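Local atomic coordinates of GNA33 (Neisseria gonorrhoeae FA 1090, PDB entry 2G5D), a protein that probably acts as a lytic transglycosylase, cleaving the MurNAc–GlcNAc linkage of peptidoglycan exolytically and leaving a 1,6-anhydro bond on the MurNAc residue. Residues L330-M335 with M371-G376. Residues are numbered along the deposited sequence; the frame is centred on the assembly and turned at random.
Sequences LGTPLM and MAQDTG
Leu330 meets Gln373 where the loop that leads into strand 339-342 passes over Gln373 and Asp374 of strand 365-375, part of the double-psi beta-barrel-like 3D domain of this MltA-type enzyme. The backbone N of Leu330 donates to Gln373 O at 3.0 Å, the one direct hydrogen bond between the two segments, and approaches well off the carbonyl plane, tilted by 34°. The leucine's CG stands anti to its own nitrogen (chi1 -178°), and from there Leu330 CD2 reaches the aliphatic part of the glutamine, 3.6 Å from Gln373 CG. At Gly331, with a positive phi, the loop turns away from the strand. Thr332 stays farther from the strand and is joined to it through water: water 1 gives one hydrogen bond to Thr332 O and another to Gln373 O, so that carbonyl accepts from both the Leu330 amide and the water. Leu334 then spreads its two methyls over neighbouring residues of the strand. Leu334 CD2 packs 4.0 Å from Gln373 CB, which thus lies between methyl groups of Leu330 and Leu334, while Leu334 CD1 touches the carboxylate of Asp374, 3.7 Å from Asp374 OD1. The other carboxylate oxygen, OD2, accepts from Ala329 N just ahead of the loop segment, which links the acid to the loop, with a weaker bond from Thr375 N, the residue that follows it. Beyond CG the Gln373 chain runs extended (chi2 174°) and carries its amide past Leu334 to the helix 58-72, where NE2 donates to Ser64 O. This buried amide is therefore held at both ends, its oxygen being served at the close of the loop segment: water 2 donates to Gln373 OE1 at 2.6 Å and accepts from Met335 N at 3.0 Å.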
# COMPACT_ATOMS: atom_id res chain seq x y z
N LEU A 330 3.27 -1.09 -7.94
CA LEU A 330 4.05 -1.65 -9.05
C LEU A 330 3.42 -2.93 -9.64
O LEU A 330 3.78 -3.38 -10.75
CB LEU A 330 5.51 -1.88 -8.60
CG LEU A 330 6.63 -2.41 -9.52
CD1 LEU A 330 6.70 -1.68 -10.86
CD2 LEU A 330 7.99 -2.35 -8.78
N GLY A 331 2.48 -3.51 -8.90
CA GLY A 331 1.74 -4.69 -9.39
C GLY A 331 2.46 -5.98 -9.04
O GLY A 331 2.17 -7.04 -9.61
N THR A 332 3.41 -5.87 -8.12
CA THR A 332 4.25 -6.99 -7.69
C THR A 332 4.17 -7.21 -6.18
O THR A 332 3.88 -6.27 -5.42
CB THR A 332 5.76 -6.82 -8.14
OG1 THR A 332 6.31 -5.61 -7.57
CG2 THR A 332 5.87 -6.79 -9.67
N PRO A 333 4.39 -8.46 -5.72
CA PRO A 333 4.33 -8.78 -4.28
C PRO A 333 5.43 -8.15 -3.38
O PRO A 333 6.63 -8.29 -3.63
CB PRO A 333 4.37 -10.32 -4.27
CG PRO A 333 5.03 -10.72 -5.56
CD PRO A 333 4.63 -9.67 -6.55
N LEU A 334 5.02 -7.48 -2.30
CA LEU A 334 5.98 -6.78 -1.46
C LEU A 334 6.69 -7.73 -0.47
O LEU A 334 6.07 -8.65 0.09
CB LEU A 334 5.31 -5.63 -0.69
CG LEU A 334 4.49 -4.62 -1.50
CD1 LEU A 334 3.74 -3.64 -0.59
CD2 LEU A 334 5.38 -3.88 -2.47
N MET A 335 7.99 -7.49 -0.28
CA MET A 335 8.80 -8.26 0.63
C MET A 335 8.91 -7.49 1.93
O MET A 335 9.37 -6.34 1.94
CB MET A 335 10.19 -8.49 0.03
CG MET A 335 11.11 -9.37 0.83
SD MET A 335 12.75 -9.37 0.09
CE MET A 335 13.74 -10.01 1.41
N MET A 371 13.09 -1.23 -1.60
CA MET A 371 12.58 -0.93 -2.93
C MET A 371 11.27 -0.15 -2.83
O MET A 371 10.37 -0.52 -2.07
CB MET A 371 12.41 -2.21 -3.75
CG MET A 371 13.69 -3.09 -3.79
SD MET A 371 15.07 -2.35 -4.69
CE MET A 371 16.32 -2.58 -3.43
N ALA A 372 11.19 0.94 -3.59
CA ALA A 372 10.04 1.82 -3.64
C ALA A 372 9.05 1.28 -4.68
O ALA A 372 9.12 1.63 -5.87
CB ALA A 372 10.48 3.21 -3.99
N GLN A 373 8.17 0.41 -4.23
CA GLN A 373 7.36 -0.40 -5.13
C GLN A 373 5.86 -0.19 -4.91
O GLN A 373 5.02 -0.87 -5.52
CB GLN A 373 7.72 -1.87 -4.94
CG GLN A 373 9.12 -2.24 -5.40
CD GLN A 373 9.47 -3.67 -5.04
OE1 GLN A 373 8.82 -4.26 -4.19
NE2 GLN A 373 10.50 -4.23 -5.69
N ASP A 374 5.52 0.76 -4.05
CA ASP A 374 4.14 1.01 -3.68
C ASP A 374 3.90 2.51 -3.45
O ASP A 374 4.86 3.28 -3.32
CB ASP A 374 3.80 0.20 -2.44
CG ASP A 374 2.29 -0.09 -2.30
OD1 ASP A 374 1.90 -0.51 -1.20
OD2 ASP A 374 1.50 0.10 -3.26
N THR A 375 2.62 2.87 -3.41
CA THR A 375 2.13 4.23 -3.18
C THR A 375 0.97 4.17 -2.17
O THR A 375 0.35 3.13 -2.00
CB THR A 375 1.56 4.84 -4.48
OG1 THR A 375 0.52 3.99 -4.98
CG2 THR A 375 2.60 4.99 -5.54
N GLY A 376 0.67 5.30 -1.53
CA GLY A 376 -0.57 5.43 -0.74
C GLY A 376 -1.22 6.79 -0.95
O GLY A 376 -0.55 7.73 -1.37
O HOH W 1 4.20 -3.55 -5.95
O HOH W 2 9.52 -6.01 -2.34